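Side-chain contacts in putative endo-1,4-beta-xylanase (PDB 5MSX), which probably hydrolyses O-glycosidic bonds as a family 43 glycoside hydrolase, consistent with an arabinofuranosidase acting on plant pectin: residues N23-A28 / F279-T284; L29-I34 / V66-K71; Y47-T52 / G80-S85; D53-G58 / P399-A404. One frame throughout, in Å; residues are numbered along the deposited sequence.

Interaction 1 (N23-A28 / F279-T284)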
loop_
_atom_site.group_PDB
_atom_site.type_symbol
_atom_site.label_atom_id
_atom_site.label_comp_id
_atom_site.label_asym_id
_atom_site.label_seq_id
_atom_site.Cartn_x
_atom_site.Cartn_y
_atom_site.Cartn_z
ATOM N N ASN C 23 -20.485 -31.245 33.340
ATOM C CA ASN C 23 -20.269 -30.165 32.376
ATOM C C ASN C 23 -19.894 -30.754 31.003
ATOM O O ASN C 23 -18.712 -31.058 30.764
ATOM C CB ASN C 23 -19.135 -29.257 32.834
ATOM C CG ASN C 23 -18.760 -28.217 31.778
ATOM O OD1 ASN C 23 -19.567 -27.870 30.908
ATOM N ND2 ASN C 23 -17.552 -27.689 31.882
ATOM N N PRO C 24 -20.884 -30.886 30.094
ATOM C CA PRO C 24 -20.552 -31.511 28.801
ATOM C C PRO C 24 -19.799 -30.588 27.812
ATOM O O PRO C 24 -19.401 -31.051 26.747
ATOM C CB PRO C 24 -21.922 -31.952 28.232
ATOM C CG PRO C 24 -22.976 -31.278 29.053
ATOM C CD PRO C 24 -22.327 -30.618 30.252
ATOM N N PHE C 25 -19.613 -29.317 28.172
ATOM C CA PHE C 25 -18.945 -28.333 27.324
ATOM C C PHE C 25 -17.519 -27.976 27.733
ATOM O O PHE C 25 -16.879 -27.134 27.072
ATOM C CB PHE C 25 -19.819 -27.094 27.240
ATOM C CG PHE C 25 -21.228 -27.422 26.916
ATOM C CD1 PHE C 25 -21.552 -27.934 25.670
ATOM C CD2 PHE C 25 -22.215 -27.329 27.876
ATOM C CE1 PHE C 25 -22.848 -28.306 25.374
ATOM C CE2 PHE C 25 -23.506 -27.707 27.587
ATOM C CZ PHE C 25 -23.824 -28.182 26.327
ATOM N N GLY C 26 -17.019 -28.624 28.785
ATOM C CA GLY C 26 -15.605 -28.592 29.154
ATOM C C GLY C 26 -15.026 -27.202 29.287
ATOM O O GLY C 26 -15.695 -26.317 29.823
ATOM N N ASN C 27 -13.817 -26.996 28.780
ATOM C CA ASN C 27 -13.159 -25.693 28.914
ATOM C C ASN C 27 -12.979 -24.984 27.565
ATOM O O ASN C 27 -11.942 -25.102 26.915
ATOM C CB ASN C 27 -11.833 -25.802 29.682
ATOM C CG ASN C 27 -11.362 -24.434 30.251
ATOM O OD1 ASN C 27 -12.091 -23.417 30.263
ATOM N ND2 ASN C 27 -10.117 -24.404 30.702
ATOM N N ALA C 28 -14.010 -24.256 27.154
ATOM C CA ALA C 28 -13.968 -23.470 25.915
ATOM C C ALA C 28 -12.854 -22.411 25.979
ATOM O O ALA C 28 -12.384 -22.040 27.078
ATOM C CB ALA C 28 -15.321 -22.815 25.686
ATOM N N PHE C 279 -20.986 -27.802 18.232
ATOM C CA PHE C 279 -22.476 -27.746 18.175
ATOM C C PHE C 279 -23.146 -27.032 19.374
ATOM O O PHE C 279 -24.111 -26.284 19.211
ATOM C CB PHE C 279 -23.056 -29.170 17.999
ATOM C CG PHE C 279 -24.565 -29.208 17.947
ATOM C CD1 PHE C 279 -25.246 -28.811 16.796
ATOM C CD2 PHE C 279 -25.303 -29.630 19.054
ATOM C CE1 PHE C 279 -26.624 -28.845 16.746
ATOM C CE2 PHE C 279 -26.691 -29.660 19.011
ATOM C CZ PHE C 279 -27.354 -29.273 17.855
ATOM N N GLY C 280 -22.610 -27.258 20.567
ATOM C CA GLY C 280 -23.024 -26.553 21.749
ATOM C C GLY C 280 -24.462 -26.833 22.133
ATOM O O GLY C 280 -24.882 -28.005 22.206
ATOM N N ARG C 281 -25.211 -25.757 22.366
ATOM C CA ARG C 281 -26.594 -25.864 22.785
ATOM C C ARG C 281 -27.554 -25.703 21.610
ATOM O O ARG C 281 -28.707 -25.296 21.831
ATOM C CB ARG C 281 -26.912 -24.841 23.883
ATOM C CG ARG C 281 -26.181 -25.059 25.195
ATOM C CD ARG C 281 -24.748 -24.535 25.163
ATOM N NE ARG C 281 -24.217 -24.313 26.496
ATOM C CZ ARG C 281 -22.919 -24.182 26.780
ATOM N NH1 ARG C 281 -21.992 -24.192 25.823
ATOM N NH2 ARG C 281 -22.541 -24.016 28.035
ATOM N N ARG C 282 -27.073 -26.024 20.393
ATOM C CA ARG C 282 -27.822 -25.960 19.120
ATOM C C ARG C 282 -27.927 -24.529 18.578
ATOM O O ARG C 282 -27.792 -23.579 19.325
ATOM C CB ARG C 282 -29.241 -26.635 19.214
ATOM C CG ARG C 282 -30.446 -25.687 19.275
ATOM C CD ARG C 282 -31.709 -26.405 19.720
ATOM N NE ARG C 282 -32.029 -27.549 18.857
ATOM C CZ ARG C 282 -32.777 -27.492 17.758
ATOM N NH1 ARG C 282 -33.016 -28.599 17.054
ATOM N NH2 ARG C 282 -33.310 -26.343 17.343
ATOM N N SER C 283 -28.226 -24.424 17.282
ATOM C CA SER C 283 -28.387 -23.138 16.581
ATOM C C SER C 283 -27.145 -22.262 16.871
ATOM O O SER C 283 -26.006 -22.768 16.870
ATOM C CB SER C 283 -29.732 -22.494 16.996
ATOM O OG SER C 283 -29.965 -21.255 16.335
ATOM N N THR C 284 -27.346 -20.989 17.193
ATOM C CA THR C 284 -26.240 -20.063 17.414
ATOM C C THR C 284 -25.945 -19.965 18.905
ATOM O O THR C 284 -25.948 -18.883 19.465
ATOM C CB THR C 284 -26.581 -18.664 16.848
ATOM O OG1 THR C 284 -27.881 -18.293 17.289
ATOM C CG2 THR C 284 -26.582 -18.653 15.340
#
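A type I turn, Asn23 to Gly26, faces a type II' turn, Phe279 to Arg282, with the CA atoms of Phe25 and Gly280 7.1 Å apart. Both turns are loops of the family 43 domain, a five-bladed beta-propeller, and the contact between them is a buried cation-pi stack. The guanidinium of Arg281 lies almost flat over one face of the Phe25 ring, planes 14° apart, and CZ sits 3.7 Å from the ring centroid. A bend at chi2 (80°) lets the Arg281 chain fold so that CD also rests on that face, a CH-pi contact. On the opposite face lies Pro24 CG. Arg281 NH2 has its own charge mate, Glu351, and also bonds Gly364 O, so the stacked group reaches into the F5/8 type C region. An alanine at Phe25 would strip that flat surface away and is likely to leave one face of the guanidinium uncovered and the group freer to turn, despite its bonds to Glu351 and Gly364. The N-terminal turn is braced by Asn23: OD1 accepts from Phe25 N at 3.1 Å, an Asx turn with the donor above the carbonyl plane, while ND2 donates to Gly26 O at 3.1 Å.

Interaction 2 (L29-I34 / V66-K71)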
loop_
_atom_site.group_PDB
_atom_site.type_symbol
_atom_site.label_atom_id
_atom_site.label_comp_id
_atom_site.label_asym_id
_atom_site.label_seq_id
_atom_site.Cartn_x
_atom_site.Cartn_y
_atom_site.Cartn_z
ATOM N N LEU C 29 -12.430 -21.908 24.826
ATOM C CA LEU C 29 -11.362 -20.928 24.805
ATOM C C LEU C 29 -11.788 -19.610 25.489
ATOM O O LEU C 29 -11.091 -19.104 26.354
ATOM C CB LEU C 29 -10.899 -20.656 23.377
ATOM C CG LEU C 29 -9.816 -19.584 23.216
ATOM C CD1 LEU C 29 -8.565 -20.006 23.947
ATOM C CD2 LEU C 29 -9.583 -19.290 21.756
ATOM N N ILE C 30 -12.962 -19.125 25.116
ATOM C CA ILE C 30 -13.477 -17.808 25.511
ATOM C C ILE C 30 -14.702 -18.023 26.383
ATOM O O ILE C 30 -15.453 -18.979 26.146
ATOM C CB ILE C 30 -13.888 -17.014 24.257
ATOM C CG1 ILE C 30 -12.662 -16.720 23.386
ATOM C CG2 ILE C 30 -14.617 -15.713 24.587
ATOM C CD1 ILE C 30 -11.582 -15.907 24.048
ATOM N N PRO C 31 -14.914 -17.148 27.398
ATOM C CA PRO C 31 -16.136 -17.216 28.255
ATOM C C PRO C 31 -17.299 -16.460 27.631
ATOM O O PRO C 31 -17.755 -15.443 28.132
ATOM C CB PRO C 31 -15.680 -16.595 29.580
ATOM C CG PRO C 31 -14.562 -15.691 29.204
ATOM C CD PRO C 31 -13.880 -16.283 27.997
ATOM N N ASP C 32 -17.729 -16.961 26.495
ATOM C CA ASP C 32 -18.866 -16.456 25.803
ATOM C C ASP C 32 -19.192 -17.524 24.759
ATOM O O ASP C 32 -18.460 -18.508 24.606
ATOM C CB ASP C 32 -18.542 -15.089 25.153
ATOM C CG ASP C 32 -19.791 -14.261 24.811
ATOM O OD1 ASP C 32 -20.926 -14.740 25.044
ATOM O OD2 ASP C 32 -19.639 -13.149 24.246
ATOM N N MET C 33 -20.300 -17.340 24.079
ATOM C CA MET C 33 -20.641 -18.126 22.929
ATOM C C MET C 33 -20.098 -17.417 21.692
ATOM O O MET C 33 -20.558 -16.326 21.343
ATOM C CB MET C 33 -22.161 -18.331 22.886
ATOM C CG MET C 33 -22.598 -19.237 24.036
ATOM S SD MET C 33 -24.347 -19.583 24.064
ATOM C CE MET C 33 -24.440 -20.890 25.289
ATOM N N ILE C 34 -19.054 -18.018 21.105
ATOM C CA ILE C 34 -18.426 -17.518 19.911
ATOM C C ILE C 34 -18.227 -18.651 18.905
ATOM O O ILE C 34 -18.097 -19.831 19.292
ATOM C CB ILE C 34 -17.094 -16.794 20.200
ATOM C CG1 ILE C 34 -16.033 -17.735 20.795
ATOM C CG2 ILE C 34 -17.335 -15.590 21.112
ATOM C CD1 ILE C 34 -14.616 -17.267 20.519
ATOM N N VAL C 66 -16.765 -7.732 18.570
ATOM C CA VAL C 66 -15.801 -7.535 19.650
ATOM C C VAL C 66 -14.554 -8.375 19.355
ATOM O O VAL C 66 -14.622 -9.389 18.635
ATOM C CB VAL C 66 -16.398 -7.814 21.065
ATOM C CG1 VAL C 66 -17.663 -6.972 21.288
ATOM C CG2 VAL C 66 -16.710 -9.283 21.284
ATOM N N VAL C 67 -13.412 -7.912 19.868
ATOM C CA VAL C 67 -12.169 -8.657 19.766
ATOM C C VAL C 67 -11.697 -8.989 21.159
ATOM O O VAL C 67 -11.517 -8.103 21.970
ATOM C CB VAL C 67 -11.065 -7.904 18.972
ATOM C CG1 VAL C 67 -10.630 -6.598 19.652
ATOM C CG2 VAL C 67 -9.865 -8.815 18.777
ATOM N N TRP C 68 -11.492 -10.268 21.436
ATOM C CA TRP C 68 -10.946 -10.701 22.708
ATOM C C TRP C 68 -9.435 -10.787 22.595
ATOM O O TRP C 68 -8.914 -11.182 21.538
ATOM C CB TRP C 68 -11.505 -12.065 23.075
ATOM C CG TRP C 68 -12.957 -12.128 23.334
ATOM C CD1 TRP C 68 -13.960 -12.151 22.417
ATOM C CD2 TRP C 68 -13.582 -12.214 24.619
ATOM N NE1 TRP C 68 -15.172 -12.216 23.056
ATOM C CE2 TRP C 68 -14.963 -12.273 24.407
ATOM C CE3 TRP C 68 -13.101 -12.222 25.925
ATOM C CZ2 TRP C 68 -15.875 -12.372 25.456
ATOM C CZ3 TRP C 68 -14.005 -12.326 26.958
ATOM C CH2 TRP C 68 -15.373 -12.392 26.720
ATOM N N LYS C 69 -8.739 -10.403 23.662
ATOM C CA LYS C 69 -7.297 -10.383 23.709
ATOM C C LYS C 69 -6.808 -11.087 24.951
ATOM O O LYS C 69 -7.495 -11.108 25.982
ATOM C CB LYS C 69 -6.761 -8.945 23.768
ATOM C CG LYS C 69 -7.052 -8.080 22.556
ATOM C CD LYS C 69 -6.828 -6.585 22.845
ATOM C CE LYS C 69 -5.436 -6.289 23.393
ATOM N NZ LYS C 69 -5.022 -4.873 23.176
ATOM N N SER C 70 -5.587 -11.593 24.850
ATOM C CA SER C 70 -4.939 -12.335 25.884
ATOM C C SER C 70 -3.424 -12.282 25.731
ATOM O O SER C 70 -2.890 -12.451 24.620
ATOM C CB SER C 70 -5.355 -13.805 25.785
ATOM O OG SER C 70 -4.762 -14.550 26.820
ATOM N N LYS C 71 -2.720 -12.135 26.852
ATOM C CA LYS C 71 -1.265 -12.175 26.843
ATOM C C LYS C 71 -0.738 -13.596 26.882
ATOM O O LYS C 71 0.381 -13.860 26.432
ATOM C CB LYS C 71 -0.716 -11.374 28.012
ATOM C CG LYS C 71 -1.103 -9.908 27.936
ATOM C CD LYS C 71 -0.399 -9.070 28.996
ATOM C CE LYS C 71 -0.711 -7.588 28.830
ATOM N NZ LYS C 71 -2.019 -7.247 29.456
HETATM O O HOH W 1 -17.978 -12.188 22.369
#
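Trp68, whose indole face is met by Ile30, is the largest part of the contact between strand 67-70, part of a four-stranded antiparallel sheet in the family 43 beta-propeller, and the loop that leads into strand 34-35. The Ile30 methyl CG2 stands over the indole as a CH-pi donor, 3.6 Å from the centroid of the six-membered ring and 16° off its normal. CG2 is anti to the backbone N, and CG1, anti to the carbonyl carbon (chi1 -65°), carries CD1 to 4.0 Å from Trp68 CB. Next in the chain, Pro31 sits at the centre of an inverse gamma turn. Its CG meets Trp68 CZ3 at 4.1 Å, and its ring also packs on Trp454, a residue of the calcium site. Phe78 also meets the indole, with the ring planes inclined at about 60°. A serine in place of Trp68 would remove the whole flat surface; a gap would probably open beside Ile30 and Pro31, and the bridging water would lose its indole donor. Asp32 touches the six-membered ring beside NE1, CB lying 3.8 Å from Trp68 CZ2, and its carboxylate has two jobs. OD1 accepts from Met33 N at 2.8 Å, the donor coming from above the carboxylate plane. OD2 accepts a hydrogen bond from water 1 at 2.7 Å, and that same water, in the plane of the indole, accepts from Trp68 NE1 at 2.9 Å.

Interaction 3 (Y47-T52 / G80-S85)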
loop_
_atom_site.group_PDB
_atom_site.type_symbol
_atom_site.label_atom_id
_atom_site.label_comp_id
_atom_site.label_asym_id
_atom_site.label_seq_id
_atom_site.Cartn_x
_atom_site.Cartn_y
_atom_site.Cartn_z
ATOM N N TYR C 47 -5.118 -12.329 19.713
ATOM C CA TYR C 47 -6.379 -11.706 19.394
ATOM C C TYR C 47 -7.327 -12.785 18.865
ATOM O O TYR C 47 -6.882 -13.691 18.130
ATOM C CB TYR C 47 -6.184 -10.670 18.301
ATOM C CG TYR C 47 -5.427 -9.450 18.738
ATOM C CD1 TYR C 47 -4.046 -9.485 18.921
ATOM C CD2 TYR C 47 -6.101 -8.248 18.993
ATOM C CE1 TYR C 47 -3.355 -8.360 19.328
ATOM C CE2 TYR C 47 -5.412 -7.113 19.380
ATOM C CZ TYR C 47 -4.050 -7.187 19.563
ATOM O OH TYR C 47 -3.410 -6.061 19.964
ATOM N N CYS C 48 -8.613 -12.685 19.247
ATOM C CA CYS C 48 -9.676 -13.527 18.744
ATOM C C CYS C 48 -10.834 -12.671 18.238
ATOM O O CYS C 48 -11.558 -12.043 19.018
ATOM C CB CYS C 48 -10.146 -14.519 19.815
ATOM S SG CYS C 48 -11.502 -15.630 19.275
ATOM N N TYR C 49 -10.971 -12.633 16.911
ATOM C CA TYR C 49 -12.085 -12.040 16.231
ATOM C C TYR C 49 -13.061 -13.166 15.851
ATOM O O TYR C 49 -12.685 -14.117 15.162
ATOM C CB TYR C 49 -11.596 -11.390 14.943
ATOM C CG TYR C 49 -10.563 -10.279 15.110
ATOM C CD1 TYR C 49 -10.965 -8.953 15.367
ATOM C CD2 TYR C 49 -9.205 -10.522 14.955
ATOM C CE1 TYR C 49 -10.035 -7.925 15.484
ATOM C CE2 TYR C 49 -8.274 -9.496 15.080
ATOM C CZ TYR C 49 -8.690 -8.202 15.321
ATOM O OH TYR C 49 -7.761 -7.187 15.442
ATOM N N ALA C 50 -14.315 -13.036 16.223
ATOM C CA ALA C 50 -15.273 -14.122 16.038
ATOM C C ALA C 50 -16.680 -13.584 15.847
ATOM O O ALA C 50 -16.925 -12.387 16.056
ATOM C CB ALA C 50 -15.211 -15.076 17.230
ATOM N N THR C 51 -17.574 -14.459 15.385
ATOM C CA THR C 51 -19.006 -14.227 15.486
ATOM C C THR C 51 -19.409 -14.363 16.971
ATOM O O THR C 51 -19.084 -15.375 17.619
ATOM C CB THR C 51 -19.784 -15.274 14.681
ATOM O OG1 THR C 51 -19.316 -15.318 13.335
ATOM C CG2 THR C 51 -21.316 -15.019 14.733
ATOM N N THR C 52 -20.130 -13.376 17.498
ATOM C CA THR C 52 -20.681 -13.496 18.824
ATOM C C THR C 52 -22.096 -14.133 18.727
ATOM O O THR C 52 -22.959 -13.654 18.005
ATOM C CB THR C 52 -20.668 -12.142 19.557
ATOM O OG1 THR C 52 -19.302 -11.679 19.701
ATOM C CG2 THR C 52 -21.336 -12.292 20.943
ATOM N N GLY C 80 -15.754 -2.910 24.686
ATOM C CA GLY C 80 -16.369 -2.210 23.566
ATOM C C GLY C 80 -16.273 -2.959 22.243
ATOM O O GLY C 80 -15.929 -4.161 22.200
ATOM N N THR C 81 -16.596 -2.237 21.169
ATOM C CA THR C 81 -16.488 -2.744 19.821
ATOM C C THR C 81 -15.224 -2.175 19.181
ATOM O O THR C 81 -14.688 -1.165 19.653
ATOM C CB THR C 81 -17.729 -2.441 18.963
ATOM O OG1 THR C 81 -17.520 -2.916 17.626
ATOM C CG2 THR C 81 -18.073 -0.923 18.922
ATOM N N TYR C 82 -14.733 -2.862 18.144
ATOM C CA TYR C 82 -13.585 -2.412 17.344
ATOM C C TYR C 82 -14.066 -1.835 16.012
ATOM O O TYR C 82 -13.255 -1.371 15.230
ATOM C CB TYR C 82 -12.538 -3.559 17.126
ATOM C CG TYR C 82 -13.039 -4.769 16.340
ATOM C CD1 TYR C 82 -13.031 -4.789 14.945
ATOM C CD2 TYR C 82 -13.532 -5.892 16.994
ATOM C CE1 TYR C 82 -13.482 -5.897 14.232
ATOM C CE2 TYR C 82 -13.976 -6.998 16.295
ATOM C CZ TYR C 82 -13.950 -7.009 14.916
ATOM O OH TYR C 82 -14.422 -8.106 14.247
ATOM N N PHE C 83 -15.376 -1.855 15.762
ATOM C CA PHE C 83 -15.941 -1.472 14.473
ATOM C C PHE C 83 -17.235 -0.679 14.719
ATOM O O PHE C 83 -18.335 -1.201 14.483
ATOM C CB PHE C 83 -16.209 -2.746 13.668
ATOM C CG PHE C 83 -16.272 -2.574 12.174
ATOM C CD1 PHE C 83 -16.706 -1.392 11.558
ATOM C CD2 PHE C 83 -15.989 -3.666 11.368
ATOM C CE1 PHE C 83 -16.792 -1.307 10.170
ATOM C CE2 PHE C 83 -16.075 -3.591 9.989
ATOM C CZ PHE C 83 -16.488 -2.409 9.385
ATOM N N PRO C 84 -17.105 0.602 15.156
ATOM C CA PRO C 84 -18.276 1.425 15.528
ATOM C C PRO C 84 -19.418 1.449 14.529
ATOM O O PRO C 84 -20.548 1.186 14.912
ATOM C CB PRO C 84 -17.663 2.811 15.741
ATOM C CG PRO C 84 -16.312 2.494 16.285
ATOM C CD PRO C 84 -15.854 1.343 15.408
ATOM N N SER C 85 -19.142 1.671 13.256
ATOM C CA SER C 85 -20.229 1.718 12.286
ATOM C C SER C 85 -21.044 0.414 12.146
ATOM O O SER C 85 -22.202 0.455 11.725
ATOM C CB SER C 85 -19.737 2.199 10.915
ATOM O OG SER C 85 -19.140 1.168 10.142
HETATM O O HOH W 2 -15.059 -10.005 16.295
#
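A T-shaped aromatic pair, Tyr49 edge-on to the face of Tyr82, joins strand 45-52 to the loop that follows strand 78-79. The ring planes stand at 81° and the centroids are 5.1 Å apart. The CD1-CE1 side of Tyr49 does the touching: CD1 comes within 3.6 Å of Tyr82 CZ, and CE1 hangs over the middle of the Tyr82 ring. Tyr82 turns its face this way because CG lies between the backbone N and the carbonyl carbon (chi1 63°), a cramped setting that swings the ring across toward the strand. Strand 45-52 belongs to an antiparallel sheet of the family 43 five-bladed beta-propeller, with strands 37-42 and 67-70 among its neighbours; Val67 of the latter packs against both tyrosines. Each phenol is fixed beyond the pair, Tyr49 OH on Pro122 O and Tyr82 OH on Tyr91 OH. Water 2 adds a second link between the segments. It lies in the plane of the Tyr82 ring, 2.9 Å from OH, and accepts from Ala50 N at 3.1 Å, so the phenol oxygen is bridged to the strand's backbone. Just beside Tyr82 the loop is braced by an ST turn, in which Thr81 OG1 accepts from Phe83 N at 3.0 Å along a nearly straight bond (167°); Thr81 OG1 is also bonded to Pro65 O.

Interaction 4 (D53-G58 / P399-A404). With EDO (1,2-ethanediol), chain B; EDO (1,2-ethanediol), chain D.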
loop_
_atom_site.group_PDB
_atom_site.type_symbol
_atom_site.label_atom_id
_atom_site.label_comp_id
_atom_site.label_asym_id
_atom_site.label_seq_id
_atom_site.Cartn_x
_atom_site.Cartn_y
_atom_site.Cartn_z
ATOM N N ASP C 53 -22.279 -15.244 19.439
ATOM C CA ASP C 53 -23.481 -16.107 19.402
ATOM C C ASP C 53 -24.293 -15.766 20.685
ATOM O O ASP C 53 -23.955 -14.841 21.398
ATOM C CB ASP C 53 -23.019 -17.604 19.441
ATOM C CG ASP C 53 -23.166 -18.360 18.105
ATOM O OD1 ASP C 53 -23.238 -17.748 16.992
ATOM O OD2 ASP C 53 -23.195 -19.633 18.180
ATOM N N GLY C 54 -25.328 -16.541 21.000
ATOM C CA GLY C 54 -26.022 -16.424 22.287
ATOM C C GLY C 54 -27.047 -15.281 22.330
ATOM O O GLY C 54 -27.478 -14.912 23.418
ATOM N N TYR C 55 -27.456 -14.752 21.163
ATOM C CA TYR C 55 -28.452 -13.677 21.090
ATOM C C TYR C 55 -29.925 -14.141 20.901
ATOM O O TYR C 55 -30.830 -13.310 20.808
ATOM C CB TYR C 55 -28.005 -12.568 20.103
ATOM C CG TYR C 55 -27.176 -11.525 20.836
ATOM C CD1 TYR C 55 -25.945 -11.863 21.388
ATOM C CD2 TYR C 55 -27.660 -10.215 21.051
ATOM C CE1 TYR C 55 -25.197 -10.941 22.105
ATOM C CE2 TYR C 55 -26.916 -9.276 21.763
ATOM C CZ TYR C 55 -25.681 -9.641 22.281
ATOM O OH TYR C 55 -24.914 -8.755 22.982
ATOM N N GLY C 56 -30.174 -15.448 20.871
ATOM C CA GLY C 56 -31.524 -15.952 21.043
ATOM C C GLY C 56 -32.450 -15.940 19.841
ATOM O O GLY C 56 -33.587 -16.372 19.977
ATOM N N GLN C 57 -31.994 -15.508 18.661
ATOM C CA GLN C 57 -32.856 -15.477 17.484
ATOM C C GLN C 57 -32.310 -16.286 16.311
ATOM O O GLN C 57 -32.600 -16.001 15.140
ATOM C CB GLN C 57 -33.177 -14.024 17.108
ATOM C CG GLN C 57 -33.997 -13.323 18.194
ATOM C CD GLN C 57 -34.487 -11.955 17.764
ATOM O OE1 GLN C 57 -35.073 -11.810 16.689
ATOM N NE2 GLN C 57 -34.227 -10.937 18.585
ATOM N N GLY C 58 -31.586 -17.359 16.628
ATOM C CA GLY C 58 -30.862 -18.129 15.624
ATOM C C GLY C 58 -30.008 -17.212 14.748
ATOM O O GLY C 58 -29.383 -16.242 15.226
ATOM N N PRO C 399 -21.854 -11.129 27.738
ATOM C CA PRO C 399 -21.070 -9.971 28.180
ATOM C C PRO C 399 -21.166 -8.763 27.218
ATOM O O PRO C 399 -21.041 -7.573 27.638
ATOM C CB PRO C 399 -19.652 -10.541 28.234
ATOM C CG PRO C 399 -19.631 -11.565 27.177
ATOM C CD PRO C 399 -20.966 -12.233 27.330
ATOM N N THR C 400 -21.389 -9.048 25.939
ATOM C CA THR C 400 -21.420 -7.993 24.948
ATOM C C THR C 400 -22.698 -7.150 25.024
ATOM O O THR C 400 -22.746 -6.106 24.381
ATOM C CB THR C 400 -21.260 -8.511 23.519
ATOM O OG1 THR C 400 -22.358 -9.370 23.174
ATOM C CG2 THR C 400 -19.910 -9.247 23.350
ATOM N N ALA C 401 -23.726 -7.603 25.756
ATOM C CA ALA C 401 -24.941 -6.781 25.967
ATOM C C ALA C 401 -24.847 -5.882 27.191
ATOM O O ALA C 401 -25.745 -5.058 27.420
ATOM C CB ALA C 401 -26.178 -7.648 26.034
ATOM N N GLY C 402 -23.770 -6.026 27.968
ATOM C CA GLY C 402 -23.472 -5.132 29.076
ATOM C C GLY C 402 -24.160 -5.575 30.357
ATOM O O GLY C 402 -25.232 -6.181 30.309
ATOM N N HIS C 403 -23.524 -5.301 31.489
ATOM C CA HIS C 403 -24.097 -5.591 32.800
ATOM C C HIS C 403 -23.963 -4.418 33.767
ATOM O O HIS C 403 -22.983 -3.666 33.713
ATOM C CB HIS C 403 -23.428 -6.808 33.436
ATOM C CG HIS C 403 -23.851 -8.096 32.822
ATOM N ND1 HIS C 403 -23.423 -8.489 31.578
ATOM C CD2 HIS C 403 -24.678 -9.070 33.263
ATOM C CE1 HIS C 403 -23.965 -9.650 31.277
ATOM N NE2 HIS C 403 -24.731 -10.027 32.281
ATOM N N ALA C 404 -24.954 -4.312 34.650
ATOM C CA ALA C 404 -24.941 -3.413 35.805
ATOM C C ALA C 404 -25.038 -4.279 37.047
ATOM O O ALA C 404 -25.867 -5.188 37.111
ATOM C CB ALA C 404 -26.121 -2.446 35.739
HETATM C C1 EDO B . -19.367 -9.554 31.077
HETATM O O1 EDO B . -18.400 -9.964 32.043
HETATM C C2 EDO B . -20.079 -8.213 31.307
HETATM O O2 EDO B . -21.015 -7.742 30.325
HETATM C C1 EDO D . -31.922 -20.729 20.408
HETATM O O1 EDO D . -31.408 -19.953 21.497
HETATM C C2 EDO D . -32.052 -19.866 19.157
HETATM O O2 EDO D . -31.119 -18.774 19.153
#
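Tyr55 points its hydroxyl at the start of segment 399-404, where OH meets Thr400 OG1 in a short hydrogen bond of 2.6 Å. Either oxygen could be the donor. Thr400 OG1 lies near the plane of the phenol ring, at its edge. What aims it there is chi1 of 63°, which sets OG1 between the backbone N and the carbonyl carbon, with CG2 anti to the carbonyl carbon. The Ala401 methyl packs beside the same oxygen, CB lying 3.5 Å from Tyr55 OH. Further along the ring, Asp53 O lies in its plane at the edge, and Arg398 makes a cation-pi contact with the phenol. The contact spans two domains: segment 53-58 is a loop of the family 43 beta-propeller, while residues 399-404 run from a 3-10 turn into a strand of the F5/8 type C beta-sandwich. The turn is closed by Gly402 N donating to Pro399 O at 3.2 Å. Two 1,2-ethanediol molecules, both probably from the crystallisation liquor, lie nearby. O2 of the one in chain B donates to that Pro399 carbonyl at 2.7 Å, and the same O2 accepts a hydrogen bond from His403 ND1 at 2.8 Å, though the diol's close approach to Pro399 CB makes its placing doubtful. His403 NE2 is bonded to Val450 O. The other, chain D, accepts through O2 from Gly58 N at 2.9 Å.

In the fold
Interactions 2 and 3 lie closest together, centres about 10 Å apart, on neighbouring strands: Trp68 O is 2.8 Å from Cys48 N, a probable hydrogen bond. Both are nested inside the long loop closed by interaction 1, whose Arg281 NE packs on Met33 CE of interaction 2. Interaction 4 is tied in by two probable backbone bonds, Met33 O to Asp53 N at 2.8 Å and Thr284 O to Gly54 N at 2.9 Å. Interaction 3 borders the predicted catalytic centre: Thr51 OG1 is hydrogen-bonded to Asp36 OD2, and the Tyr49 side chain is about 9 Å from that of Asp36, the predicted proton acceptor. Interactions 1 and 2 both lie near the calcium of the Trp454 site, about 8 Å from the side chains of Arg281 and Pro31.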